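Local coordinates for protein probable adenylyl-sulfate kinase (Synechocystis sp., PDB 5CB8) that catalyses the ATP-dependent 3'-phosphorylation of adenosine 5'-phosphosulfate, giving 3'-phosphoadenylyl sulfate, the second step from sulfate to sulfite, at residues G37-T40 against I41-L45; K184-Q187 against K188-L192. All coordinates share one frame; numbering follows the deposited sequence.

Contact 1. Residues G37-T40 against I41-L45; sequences GKTT and ITHAL. With SO4 (sulfate ion), chain H.
Lys38 O is gripped twice by Thr42 in the first turns of helix 38-50: the backbone N of Thr42 binds it at 2.9 Å, and Thr42 OG1 donates to the same Lys38 O at 2.8 Å from well above the carbonyl plane (44°). The Thr42 hydroxyl reaches back because OG1 stands beside its own backbone N (chi1 -63°), and this buried polar atom is thereby satisfied within the helix. Three further i to i+4 backbone bonds run from Ile41 N to Gly37 O, His43 N to Thr39 O and Ala44 N to Thr40 O. Gly37, the N-cap, Lys38 and Thr39 are the last residues of the P-loop (Walker A), assigned to ATP by similarity, so the helix begins inside the motif. A sulfate, probably from the crystallisation liquor, sits over the N-terminus: Thr39 N donates to sulfate O1 at 3.0 Å, Gly37 N to O2 at 2.9 Å and Lys38 N to O3 at 2.8 Å. Bends at chi3 and chi4 curl the lysine chain round the anion, bringing Lys38 NZ to sulfate O3 at 2.7 Å; NZ is also hydrogen-bonded to Gly32 O, and Gly35 N adds another donor to the anion. The helix end and the lysine probably both stabilise its negative charge. Non-polar side-chain atoms add little between the two segments. Thr39 CG2 lies over one face of the His43 imidazole, but Thr39 has a second conformer and this close approach is doubtful. Ile41 CG1 makes plain van der Waals contact with Gly37 O at 3.5 Å, and the side chain packs outward on Leu30, Val127 and Ile185.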
ATOM      1  N   GLY B  37      -6.263 -22.714   7.428  1.00 18.35           N
ATOM      2  CA  GLY B  37      -7.396 -22.524   6.531  1.00 22.01           C
ATOM      3  C   GLY B  37      -7.751 -21.066   6.263  1.00 24.58           C
ATOM      4  O   GLY B  37      -8.856 -20.771   5.795  1.00 18.49           O
ATOM      5  N   LYS B  38      -6.816 -20.154   6.529  1.00 16.58           N
ATOM      6  CA  LYS B  38      -7.079 -18.718   6.347  1.00 17.48           C
ATOM      7  C   LYS B  38      -7.397 -18.364   4.888  1.00 20.61           C
ATOM      8  O   LYS B  38      -8.366 -17.665   4.604  1.00 17.22           O
ATOM      9  CB  LYS B  38      -5.890 -17.876   6.823  1.00 15.27           C
ATOM     10  CG  LYS B  38      -5.524 -18.017   8.304  1.00 18.31           C
ATOM     11  CD  LYS B  38      -4.398 -17.044   8.667  1.00 15.35           C
ATOM     12  CE  LYS B  38      -3.140 -17.321   7.835  1.00 16.57           C
ATOM     13  NZ  LYS B  38      -2.515 -18.635   8.185  1.00 15.81           N
ATOM     14  N   THR B  39      -6.587 -18.850   3.957  1.00 17.08           N
ATOM     15  CA  THR B  39      -6.770 -18.540   2.543  0.64 20.86           C
ATOM     16  C   THR B  39      -8.103 -19.073   2.001  1.00 21.86           C
ATOM     17  O   THR B  39      -8.796 -18.406   1.224  1.00 24.99           O
ATOM     18  CB  THR B  39      -5.584 -19.091   1.733  0.64 24.66           C
ATOM     19  OG1 THR B  39      -4.434 -18.267   1.974  0.64 25.57           O
ATOM     20  CG2 THR B  39      -5.889 -19.098   0.267  0.64 25.76           C
ATOM     21  N   THR B  40      -8.453 -20.287   2.416  1.00 20.82           N
ATOM     22  CA  THR B  40      -9.696 -20.920   1.981  1.00 24.61           C
ATOM     23  C   THR B  40     -10.920 -20.093   2.394  1.00 22.47           C
ATOM     24  O   THR B  40     -11.850 -19.889   1.598  1.00 24.51           O
ATOM     25  CB  THR B  40      -9.807 -22.349   2.543  1.00 28.99           C
ATOM     26  OG1 THR B  40      -8.761 -23.158   1.990  1.00 28.26           O
ATOM     27  CG2 THR B  40     -11.150 -22.969   2.193  1.00 27.38           C
ATOM     28  N   ILE B  41     -10.907 -19.614   3.635  1.00 20.26           N
ATOM     29  CA  ILE B  41     -11.990 -18.779   4.152  1.00 23.77           C
ATOM     30  C   ILE B  41     -11.993 -17.434   3.443  1.00 19.52           C
ATOM     31  O   ILE B  41     -13.049 -16.920   3.060  1.00 20.90           O
ATOM     32  CB  ILE B  41     -11.855 -18.553   5.677  1.00 18.64           C
ATOM     33  CG1 ILE B  41     -12.133 -19.858   6.436  1.00 19.98           C
ATOM     34  CG2 ILE B  41     -12.828 -17.461   6.153  1.00 18.61           C
ATOM     35  CD1 ILE B  41     -11.864 -19.774   7.944  1.00 20.99           C
ATOM     36  N   THR B  42     -10.805 -16.860   3.283  1.00 19.93           N
ATOM     37  CA  THR B  42     -10.652 -15.598   2.573  1.00 20.26           C
ATOM     38  C   THR B  42     -11.292 -15.663   1.194  1.00 24.73           C
ATOM     39  O   THR B  42     -12.076 -14.783   0.820  1.00 23.65           O
ATOM     40  CB  THR B  42      -9.168 -15.239   2.449  1.00 20.45           C
ATOM     41  OG1 THR B  42      -8.636 -15.057   3.767  1.00 19.18           O
ATOM     42  CG2 THR B  42      -8.977 -13.955   1.646  1.00 21.05           C
ATOM     43  N   HIS B  43     -10.972 -16.712   0.441  1.00 21.30           N
ATOM     44  CA  HIS B  43     -11.457 -16.817  -0.931  1.00 27.64           C
ATOM     45  C   HIS B  43     -12.966 -17.008  -0.971  1.00 26.56           C
ATOM     46  O   HIS B  43     -13.653 -16.420  -1.809  1.00 26.33           O
ATOM     47  CB  HIS B  43     -10.728 -17.942  -1.663  1.00 29.22           C
ATOM     48  CG  HIS B  43      -9.289 -17.634  -1.948  1.00 40.29           C
ATOM     49  ND1 HIS B  43      -8.383 -18.600  -2.334  1.00 45.81           N
ATOM     50  CD2 HIS B  43      -8.602 -16.466  -1.911  1.00 34.95           C
ATOM     51  CE1 HIS B  43      -7.201 -18.040  -2.524  1.00 41.98           C
ATOM     52  NE2 HIS B  43      -7.306 -16.746  -2.271  1.00 38.91           N
ATOM     53  N   ALA B  44     -13.490 -17.814  -0.050  1.00 28.21           N
ATOM     54  CA  ALA B  44     -14.928 -18.062  -0.003  1.00 29.15           C
ATOM     55  C   ALA B  44     -15.676 -16.802   0.409  1.00 29.09           C
ATOM     56  O   ALA B  44     -16.750 -16.494  -0.124  1.00 28.88           O
ATOM     57  CB  ALA B  44     -15.242 -19.211   0.950  1.00 26.66           C
ATOM     58  N   LEU B  45     -15.112 -16.079   1.370  1.00 22.76           N
ATOM     59  CA  LEU B  45     -15.693 -14.821   1.823  1.00 27.35           C
ATOM     60  C   LEU B  45     -15.643 -13.760   0.720  1.00 22.87           C
ATOM     61  O   LEU B  45     -16.594 -13.004   0.526  1.00 27.90           O
ATOM     62  CB  LEU B  45     -14.947 -14.317   3.062  1.00 23.81           C
ATOM     63  CG  LEU B  45     -15.473 -13.005   3.648  1.00 25.50           C
ATOM     64  CD1 LEU B  45     -16.952 -13.133   3.989  1.00 23.35           C
ATOM     65  CD2 LEU B  45     -14.662 -12.587   4.873  1.00 23.94           C
TER
HETATM   66  S   SO4 H 302      -3.587 -21.040   5.683  1.00 18.60           S
HETATM   67  O1  SO4 H 302      -3.995 -20.117   4.641  1.00 20.15           O
HETATM   68  O2  SO4 H 302      -4.168 -22.358   5.443  1.00 20.90           O
HETATM   69  O3  SO4 H 302      -4.060 -20.533   6.981  1.00 17.63           O
HETATM   70  O4  SO4 H 302      -2.121 -21.178   5.733  1.00 16.34           O

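Contact 2. Residues K184-Q187 against K188-L192; sequences KIWQ and KLVDL
Lys188 N bonds to Lys184 O at 3.1 Å, opening a run of i to i+4 bonds through the last turns of helix 178-191, which packs beside the P-loop helix 38-50 and against the parallel sheet of this P-loop kinase fold. The CB of Lys188 rests near the carbonyl oxygens of Lys184 and Ile185, while its side chain touches Val169 and Leu123 on the sheet. Leu189 comes next, its N bonded to Ile185 O. Its side chain, CG beside its own backbone N, leans back over that carbonyl and loosely meets the preceding turn, CD1 lying 4.4 Å from Ile185 CG2; both residues are buried against strand 122-127. Val190 N bonds to Trp186 O, and Val190 CG2 also sits 3.4 Å from Trp186 O. The same methyl approaches the pyrrole part of the indole at a slant, 3.9 Å from Trp186 CD1. Elsewhere the indole makes a cation-pi contact with Lys48, and Ile195 packs on both Trp186 and Val190. Asp191 N donates to Gln187 O at 2.8 Å, and the exposed side chains of these two residues are joined as well. A bend at chi2 (60°) turns the glutamine amide toward the helix C-terminus, so that Gln187 NE2 donates to Asp191 OD1 at 2.9 Å. Amide and carboxylate planes are turned 48° apart: Asp191 OD1 is met on its syn side but 34° out of the carboxylate plane, whereas it lies almost in the amide plane of Gln187.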
ATOM      1  N   LYS B 184     -20.197 -16.935  10.017  1.00 22.44           N
ATOM      2  CA  LYS B 184     -19.984 -16.176  11.250  1.00 22.08           C
ATOM      3  C   LYS B 184     -19.341 -14.819  10.978  1.00 20.63           C
ATOM      4  O   LYS B 184     -19.671 -13.828  11.633  1.00 24.75           O
ATOM      5  CB  LYS B 184     -19.143 -16.975  12.263  1.00 21.43           C
ATOM      6  CG  LYS B 184     -19.894 -18.156  12.892  1.00 27.20           C
ATOM      7  CD  LYS B 184     -19.158 -18.758  14.100  1.00 27.33           C
ATOM      8  CE  LYS B 184     -17.902 -19.522  13.698  1.00 29.61           C
ATOM      9  NZ  LYS B 184     -17.344 -20.317  14.844  1.00 24.30           N
ATOM     10  N   ILE B 185     -18.420 -14.772  10.018  1.00 19.91           N
ATOM     11  CA  ILE B 185     -17.780 -13.508   9.661  1.00 19.83           C
ATOM     12  C   ILE B 185     -18.835 -12.602   9.032  1.00 21.55           C
ATOM     13  O   ILE B 185     -18.975 -11.444   9.419  1.00 22.54           O
ATOM     14  CB  ILE B 185     -16.588 -13.723   8.703  1.00 19.23           C
ATOM     15  CG1 ILE B 185     -15.506 -14.553   9.400  1.00 17.76           C
ATOM     16  CG2 ILE B 185     -16.006 -12.395   8.253  1.00 21.76           C
ATOM     17  CD1 ILE B 185     -14.405 -15.088   8.460  1.00 17.21           C
ATOM     18  N   TRP B 186     -19.598 -13.147   8.088  1.00 20.84           N
ATOM     19  CA  TRP B 186     -20.665 -12.405   7.416  1.00 21.78           C
ATOM     20  C   TRP B 186     -21.643 -11.828   8.428  1.00 22.38           C
ATOM     21  O   TRP B 186     -22.028 -10.665   8.334  1.00 22.62           O
ATOM     22  CB  TRP B 186     -21.410 -13.327   6.440  1.00 24.08           C
ATOM     23  CG  TRP B 186     -22.421 -12.624   5.556  1.00 29.86           C
ATOM     24  CD1 TRP B 186     -23.721 -12.327   5.858  1.00 33.46           C
ATOM     25  CD2 TRP B 186     -22.204 -12.151   4.218  1.00 25.73           C
ATOM     26  NE1 TRP B 186     -24.319 -11.686   4.795  1.00 34.22           N
ATOM     27  CE2 TRP B 186     -23.406 -11.569   3.778  1.00 31.84           C
ATOM     28  CE3 TRP B 186     -21.103 -12.163   3.357  1.00 30.11           C
ATOM     29  CZ2 TRP B 186     -23.540 -11.005   2.506  1.00 36.87           C
ATOM     30  CZ3 TRP B 186     -21.238 -11.601   2.099  1.00 33.83           C
ATOM     31  CH2 TRP B 186     -22.444 -11.034   1.686  1.00 36.74           C
ATOM     32  N   GLN B 187     -22.051 -12.644   9.398  1.00 27.38           N
ATOM     33  CA  GLN B 187     -23.050 -12.209  10.366  1.00 27.74           C
ATOM     34  C   GLN B 187     -22.499 -11.096  11.251  1.00 24.18           C
ATOM     35  O   GLN B 187     -23.227 -10.179  11.638  1.00 24.41           O
ATOM     36  CB  GLN B 187     -23.538 -13.386  11.223  1.00 24.16           C
ATOM     37  CG  GLN B 187     -24.723 -13.035  12.108  1.00 31.83           C
ATOM     38  CD  GLN B 187     -25.923 -12.577  11.304  1.00 34.59           C
ATOM     39  OE1 GLN B 187     -26.326 -13.233  10.341  1.00 35.10           O
ATOM     40  NE2 GLN B 187     -26.497 -11.441  11.689  1.00 29.15           N
ATOM     41  N   LYS B 188     -21.210 -11.174  11.566  1.00 22.92           N
ATOM     42  CA  LYS B 188     -20.570 -10.137  12.369  1.00 24.83           C
ATOM     43  C   LYS B 188     -20.549  -8.819  11.593  1.00 27.68           C
ATOM     44  O   LYS B 188     -20.797  -7.742  12.156  1.00 22.12           O
ATOM     45  CB  LYS B 188     -19.151 -10.560  12.758  1.00 25.53           C
ATOM     46  CG  LYS B 188     -18.414  -9.547  13.632  1.00 21.07           C
ATOM     47  CD  LYS B 188     -19.148  -9.298  14.955  1.00 27.93           C
ATOM     48  CE  LYS B 188     -19.105 -10.521  15.857  1.00 32.83           C
ATOM     49  NZ  LYS B 188     -19.744 -10.284  17.193  1.00 40.25           N
ATOM     50  N   LEU B 189     -20.256  -8.908  10.298  1.00 22.85           N
ATOM     51  CA  LEU B 189     -20.297  -7.734   9.424  1.00 21.87           C
ATOM     52  C   LEU B 189     -21.699  -7.123   9.366  1.00 23.38           C
ATOM     53  O   LEU B 189     -21.857  -5.897   9.303  1.00 25.07           O
ATOM     54  CB  LEU B 189     -19.848  -8.111   8.017  1.00 22.98           C
ATOM     55  CG  LEU B 189     -18.372  -8.434   7.816  1.00 23.13           C
ATOM     56  CD1 LEU B 189     -18.167  -8.990   6.416  1.00 21.75           C
ATOM     57  CD2 LEU B 189     -17.515  -7.194   8.039  1.00 22.72           C
ATOM     58  N   VAL B 190     -22.719  -7.979   9.380  1.00 24.61           N
ATOM     59  CA  VAL B 190     -24.096  -7.498   9.393  1.00 28.83           C
ATOM     60  C   VAL B 190     -24.435  -6.842  10.726  1.00 32.80           C
ATOM     61  O   VAL B 190     -24.996  -5.734  10.759  1.00 29.78           O
ATOM     62  CB  VAL B 190     -25.101  -8.631   9.108  1.00 25.63           C
ATOM     63  CG1 VAL B 190     -26.526  -8.173   9.413  1.00 28.72           C
ATOM     64  CG2 VAL B 190     -24.989  -9.084   7.660  1.00 26.42           C
ATOM     65  N   ASP B 191     -24.100  -7.525  11.822  1.00 27.64           N
ATOM     66  CA  ASP B 191     -24.429  -7.027  13.156  1.00 31.56           C
ATOM     67  C   ASP B 191     -23.841  -5.644  13.385  1.00 30.51           C
ATOM     68  O   ASP B 191     -24.501  -4.768  13.939  1.00 31.47           O
ATOM     69  CB  ASP B 191     -23.913  -7.973  14.245  1.00 30.38           C
ATOM     70  CG  ASP B 191     -24.612  -9.316  14.238  1.00 38.50           C
ATOM     71  OD1 ASP B 191     -25.666  -9.442  13.573  1.00 34.57           O
ATOM     72  OD2 ASP B 191     -24.105 -10.246  14.909  1.00 36.60           O
ATOM     73  N   LEU B 192     -22.596  -5.462  12.953  1.00 33.40           N
ATOM     74  CA  LEU B 192     -21.885  -4.202  13.128  1.00 30.56           C
ATOM     75  C   LEU B 192     -22.177  -3.230  11.989  1.00 29.29           C
ATOM     76  O   LEU B 192     -21.555  -2.169  11.899  1.00 30.10           O
ATOM     77  CB  LEU B 192     -20.383  -4.450  13.220  1.00 29.38           C
ATOM     78  CG  LEU B 192     -19.932  -5.347  14.366  1.00 33.13           C
ATOM     79  CD1 LEU B 192     -18.441  -5.574  14.276  1.00 25.58           C
ATOM     80  CD2 LEU B 192     -20.291  -4.716  15.690  1.00 36.28           C
TER

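Both contacts lie within single helices, and those helices pack on each other: Leu45 CD2 meets Ile185 CG2 at 3.6 Å and Ile41 CG2 meets Ile185 CD1 at 3.7 Å. Both also touch strand 122-127. Residues 37-45 are nearer the centre of the chain, with one end at the anion site and Ile41, Thr42 and Leu45 buried. Residues 184-192 form the end of helix 178-191, farther from the centre of the chain, where Ile185 and Leu189 are buried but Gln187 and Asp191 are exposed. The chemistry follows: contact 1 directs backbone amides and a lysine at an anion, while contact 2 combines apolar packing inward with an amide-to-carboxylate hydrogen bond at the surface.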